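Local coordinates for sugar ABC transporter (Sugar-binding protein) (Bacillus halodurans, PDB 4YO7) that binds myo-inositol in the cleft between its two lobes and probably delivers it, as a solute-binding protein, to an ABC transporter, at residues N54-E57 / F58-Y61; V280-A284 / K285-A289. One frame throughout, in Å; residues are numbered along the deposited sequence.

Interaction 1. Residues N54-E57 / F58-Y61; sequences NLDE and FLTY. With INS (1,2,3,4,5,6-hexahydroxy-cyclohexane), chain F.
Asp56 O is gripped twice by Thr60, which reaches it from opposite faces of its carbonyl plane: the hydroxyl OG1 donates from above the plane at 2.8 Å, and Thr60 N donates at 2.9 Å as the first turn of helix 57-70 closes. The OG1 bond is possible because the hydroxyl lies beside its own backbone N, chi1 -65°. Asp56 is the N-cap of this helix. Asp56 OD1 takes the N-H of Leu59 N at 2.9 Å, nearly in line with the C-O bond, and the same oxygen accepts from O2 of the bound inositol at 2.8 Å. Asp56 OD2, the other carboxylate oxygen, accepts from inositol O1 at 2.7 Å, making the group a two-pronged acceptor for neighbouring hydroxyls. Around these bonds, Leu59 CD1 packs against inositol O1 and Phe58 CB against O2. Farther along, a water bridges Glu57 OE2 and Tyr61 OH. One carboxylate thus serves both as helix cap and as hydrogen-bond acceptor for the inositol, and the helix N-terminus would probably help keep it ionised, and so able to accept from two inositol hydroxyls at once.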
loop_
_atom_site.group_PDB
_atom_site.type_symbol
_atom_site.label_atom_id
_atom_site.label_comp_id
_atom_site.label_asym_id
_atom_site.label_seq_id
_atom_site.Cartn_x
_atom_site.Cartn_y
_atom_site.Cartn_z
ATOM N N ASN A 54 -4.164 8.772 5.050
ATOM C CA ASN A 54 -3.268 9.910 4.930
ATOM C C ASN A 54 -2.867 10.021 3.476
ATOM O O ASN A 54 -3.167 9.123 2.690
ATOM C CB ASN A 54 -2.045 9.785 5.870
ATOM C CG ASN A 54 -0.972 8.827 5.370
ATOM O OD1 ASN A 54 -1.234 7.689 4.941
ATOM N ND2 ASN A 54 0.256 9.276 5.467
ATOM N N LEU A 55 -2.229 11.132 3.116
ATOM C CA LEU A 55 -1.808 11.369 1.738
ATOM C C LEU A 55 -0.311 11.135 1.572
ATOM O O LEU A 55 0.458 12.050 1.277
ATOM C CB LEU A 55 -2.214 12.779 1.307
ATOM C CG LEU A 55 -3.740 12.941 1.269
ATOM C CD1 LEU A 55 -4.083 14.407 1.040
ATOM C CD2 LEU A 55 -4.390 12.088 0.204
ATOM N N ASP A 56 0.103 9.888 1.740
ATOM C CA ASP A 56 1.506 9.551 1.548
ATOM C C ASP A 56 1.812 9.371 0.050
ATOM O O ASP A 56 0.943 9.628 -0.795
ATOM C CB ASP A 56 1.890 8.327 2.397
ATOM C CG ASP A 56 1.115 7.052 2.052
ATOM O OD1 ASP A 56 0.820 6.813 0.871
ATOM O OD2 ASP A 56 0.849 6.240 2.988
ATOM N N GLU A 57 3.049 9.002 -0.280
ATOM C CA GLU A 57 3.488 9.024 -1.676
ATOM C C GLU A 57 2.548 8.200 -2.567
ATOM O O GLU A 57 2.039 8.690 -3.567
ATOM C CB GLU A 57 4.928 8.523 -1.808
ATOM C CG GLU A 57 5.552 8.720 -3.207
ATOM C CD GLU A 57 6.049 10.134 -3.474
ATOM O OE1 GLU A 57 6.044 10.978 -2.549
ATOM O OE2 GLU A 57 6.464 10.398 -4.623
ATOM N N PHE A 58 2.302 6.959 -2.196
ATOM C CA PHE A 58 1.446 6.096 -2.994
ATOM C C PHE A 58 -0.027 6.490 -2.892
ATOM O O PHE A 58 -0.742 6.559 -3.913
ATOM C CB PHE A 58 1.647 4.637 -2.585
ATOM C CG PHE A 58 0.701 3.686 -3.259
ATOM C CD1 PHE A 58 1.006 3.161 -4.510
ATOM C CD2 PHE A 58 -0.500 3.343 -2.675
ATOM C CE1 PHE A 58 0.135 2.287 -5.145
ATOM C CE2 PHE A 58 -1.381 2.464 -3.325
ATOM C CZ PHE A 58 -1.045 1.947 -4.554
ATOM N N LEU A 59 -0.503 6.781 -1.681
ATOM C CA LEU A 59 -1.927 7.001 -1.497
ATOM C C LEU A 59 -2.382 8.303 -2.151
ATOM O O LEU A 59 -3.554 8.459 -2.487
ATOM C CB LEU A 59 -2.299 6.965 -0.018
ATOM C CG LEU A 59 -2.342 5.564 0.590
ATOM C CD1 LEU A 59 -2.591 5.688 2.070
ATOM C CD2 LEU A 59 -3.394 4.621 -0.076
ATOM N N THR A 60 -1.456 9.224 -2.374
ATOM C CA THR A 60 -1.820 10.449 -3.071
ATOM C C THR A 60 -2.280 10.132 -4.485
ATOM O O THR A 60 -3.249 10.715 -4.975
ATOM C CB THR A 60 -0.660 11.460 -3.088
ATOM O OG1 THR A 60 -0.406 11.870 -1.745
ATOM C CG2 THR A 60 -1.015 12.702 -3.922
ATOM N N TYR A 61 -1.609 9.189 -5.141
ATOM C CA TYR A 61 -2.030 8.785 -6.478
ATOM C C TYR A 61 -3.411 8.126 -6.417
ATOM O O TYR A 61 -4.244 8.318 -7.304
ATOM C CB TYR A 61 -1.020 7.835 -7.107
ATOM C CG TYR A 61 0.315 8.473 -7.401
ATOM C CD1 TYR A 61 0.493 9.276 -8.517
ATOM C CD2 TYR A 61 1.393 8.284 -6.557
ATOM C CE1 TYR A 61 1.712 9.871 -8.778
ATOM C CE2 TYR A 61 2.612 8.870 -6.810
ATOM C CZ TYR A 61 2.767 9.662 -7.926
ATOM O OH TYR A 61 3.986 10.258 -8.198
HETATM C C1 INS F . 0.617 2.644 2.463
HETATM C C2 INS F . 1.751 3.229 1.629
HETATM C C3 INS F . 2.544 2.082 1.001
HETATM C C4 INS F . 1.651 1.209 0.112
HETATM C C5 INS F . 0.479 0.662 0.955
HETATM C C6 INS F . -0.297 1.811 1.581
HETATM O O1 INS F . -0.177 3.706 3.060
HETATM O O2 INS F . 1.168 4.029 0.602
HETATM O O3 INS F . 3.614 2.695 0.222
HETATM O O4 INS F . 2.399 0.083 -0.370
HETATM O O5 INS F . -0.408 -0.055 0.078
HETATM O O6 INS F . -1.359 1.228 2.433
HETATM O O HOH W 1 6.302 9.110 -7.138
#

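Interaction 2. Residues V280-A284 / K285-A289. With INS (1,2,3,4,5,6-hexahydroxy-cyclohexane), chain F.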
loop_
_atom_site.group_PDB
_atom_site.type_symbol
_atom_site.label_atom_id
_atom_site.label_comp_id
_atom_site.label_asym_id
_atom_site.label_seq_id
_atom_site.Cartn_x
_atom_site.Cartn_y
_atom_site.Cartn_z
ATOM N N VAL A 280 7.631 -3.645 -7.298
ATOM C CA VAL A 280 6.427 -4.385 -7.586
ATOM C C VAL A 280 5.283 -3.396 -7.753
ATOM O O VAL A 280 4.944 -2.672 -6.826
ATOM C CB VAL A 280 6.093 -5.396 -6.475
ATOM C CG1 VAL A 280 4.844 -6.206 -6.851
ATOM C CG2 VAL A 280 7.276 -6.327 -6.203
ATOM N N PHE A 281 4.692 -3.372 -8.954
ATOM C CA PHE A 281 3.615 -2.439 -9.249
ATOM C C PHE A 281 2.366 -2.735 -8.447
ATOM O O PHE A 281 1.852 -3.851 -8.479
ATOM C CB PHE A 281 3.310 -2.480 -10.750
ATOM C CG PHE A 281 2.114 -1.655 -11.172
ATOM C CD1 PHE A 281 2.179 -0.271 -11.207
ATOM C CD2 PHE A 281 0.936 -2.276 -11.592
ATOM C CE1 PHE A 281 1.078 0.476 -11.612
ATOM C CE2 PHE A 281 -0.151 -1.531 -12.002
ATOM C CZ PHE A 281 -0.075 -0.162 -12.017
ATOM N N GLN A 282 1.902 -1.704 -7.727
ATOM C CA GLN A 282 0.599 -1.681 -7.087
ATOM C C GLN A 282 -0.213 -0.602 -7.800
ATOM O O GLN A 282 0.231 0.530 -7.963
ATOM C CB GLN A 282 0.695 -1.390 -5.580
ATOM C CG GLN A 282 -0.609 -1.713 -4.880
ATOM C CD GLN A 282 -0.700 -1.408 -3.414
ATOM O OE1 GLN A 282 -1.736 -1.675 -2.816
ATOM N NE2 GLN A 282 0.330 -0.827 -2.828
ATOM N N ASP A 283 -1.403 -0.972 -8.225
ATOM C CA ASP A 283 -2.188 -0.138 -9.126
ATOM C C ASP A 283 -3.018 0.871 -8.344
ATOM O O ASP A 283 -4.194 0.625 -8.045
ATOM C CB ASP A 283 -3.074 -1.032 -9.974
ATOM C CG ASP A 283 -3.789 -0.284 -11.094
ATOM O OD1 ASP A 283 -3.596 0.934 -11.267
ATOM O OD2 ASP A 283 -4.547 -0.950 -11.827
ATOM N N ALA A 284 -2.399 2.011 -8.032
ATOM C CA ALA A 284 -3.072 3.069 -7.293
ATOM C C ALA A 284 -4.309 3.584 -8.032
ATOM O O ALA A 284 -5.378 3.780 -7.414
ATOM C CB ALA A 284 -2.106 4.228 -7.017
ATOM N N LYS A 285 -4.158 3.809 -9.340
ATOM C CA LYS A 285 -5.248 4.344 -10.144
ATOM C C LYS A 285 -6.415 3.366 -10.181
ATOM O O LYS A 285 -7.562 3.756 -9.986
ATOM C CB LYS A 285 -4.778 4.670 -11.561
ATOM C CG LYS A 285 -5.884 5.255 -12.442
ATOM C CD LYS A 285 -5.344 6.273 -13.455
ATOM C CE LYS A 285 -6.471 7.127 -14.048
ATOM N NZ LYS A 285 -6.940 8.215 -13.114
ATOM N N GLY A 286 -6.115 2.096 -10.409
ATOM C CA GLY A 286 -7.125 1.053 -10.400
ATOM C C GLY A 286 -7.846 0.924 -9.068
ATOM O O GLY A 286 -9.072 0.847 -9.018
ATOM N N GLN A 287 -7.092 0.911 -7.978
ATOM C CA GLN A 287 -7.711 0.862 -6.666
ATOM C C GLN A 287 -8.616 2.055 -6.405
ATOM O O GLN A 287 -9.740 1.887 -5.929
ATOM C CB GLN A 287 -6.646 0.757 -5.572
ATOM C CG GLN A 287 -5.899 -0.573 -5.606
ATOM C CD GLN A 287 -4.848 -0.675 -4.526
ATOM O OE1 GLN A 287 -4.738 0.192 -3.666
ATOM N NE2 GLN A 287 -4.064 -1.724 -4.582
ATOM N N GLY A 288 -8.147 3.263 -6.724
ATOM C CA GLY A 288 -8.944 4.445 -6.462
ATOM C C GLY A 288 -10.197 4.524 -7.322
ATOM O O GLY A 288 -11.292 4.722 -6.792
ATOM N N ALA A 289 -10.066 4.329 -8.637
ATOM C CA ALA A 289 -11.224 4.384 -9.538
ATOM C C ALA A 289 -12.209 3.288 -9.217
ATOM O O ALA A 289 -13.416 3.523 -9.171
ATOM C CB ALA A 289 -10.795 4.277 -10.985
HETATM C C1 INS F . 0.617 2.644 2.463
HETATM C C2 INS F . 1.751 3.229 1.629
HETATM C C3 INS F . 2.544 2.082 1.001
HETATM C C4 INS F . 1.651 1.209 0.112
HETATM C C5 INS F . 0.479 0.662 0.955
HETATM C C6 INS F . -0.297 1.811 1.581
HETATM O O1 INS F . -0.177 3.706 3.060
HETATM O O2 INS F . 1.168 4.029 0.602
HETATM O O3 INS F . 3.614 2.695 0.222
HETATM O O4 INS F . 2.399 0.083 -0.370
HETATM O O5 INS F . -0.408 -0.055 0.078
HETATM O O6 INS F . -1.359 1.228 2.433
HETATM O O HOH W 2 -1.578 3.533 -10.795
#
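The amides of Gln282 and Gln287 meet with their planes 70° apart, the two side chains crossing at about a right angle. Gln287 NE2 donates to Gln282 OE1 at 2.9 Å; the acceptor lies close to the Gln287 amide plane, whereas the donor is tilted 23° from the carbonyl plane of Gln282. At the other corner of the Gln282 amide, NE2 points to the bound inositol, giving a bond to O5 at 3.1 Å and a weak one to O4. Gln282 reaches that far because its chain is extended, with CG anti to the backbone N (chi1 -166°). Outside the pair, Asn133 donates to Gln287 OE1, so a second-shell amide is itself held in place. One face of the Phe281 ring carries the backbone N of Asp283, offset toward the rim. Asp283 is the N-cap of helix 284-299: its OD1 accepts from Gly286 N at 2.9 Å, approached from above the carboxylate plane, and its carbonyl O accepts from Gln287 N at 2.9 Å. Gly286 leaves room for that carboxylate, since a side chain there would run into OD2. A water accepting from Lys285 N at 3.0 Å also donates weakly to Asp283 OD1. Replacing Gln282 with an alanine would probably leave inositol O5 without this donor and Gln287 NE2 without its stronger acceptor, leaving the Gln287 amide held less firmly. The primary amide suits its place because it can accept from Gln287 and donate to the ligand at once, and the Gln287 bond probably helps fix which end faces the inositol.

In the fold
Both contacts are helix N-termini with an aspartate cap, and both serve the inositol pocket, yet they stand differently in the fold. Interaction 1 follows strand 46-52 of the six-stranded parallel sheet; interaction 2 follows strand 279-281, paired antiparallel with 312-314. In 54-61 the capping residue itself meets the ligand through a carboxylate, whereas in 280-289 the ligand is met by the residue just before the cap, through a neutral amide. Their centres lie about 11 Å apart and the two pack directly: Phe58 CE1 rests 3.5 Å from Ala284 CB, and Tyr61 also touches this alanine. Phe58, Gln282 and Gln287 are buried; Leu55 and Lys285 are exposed.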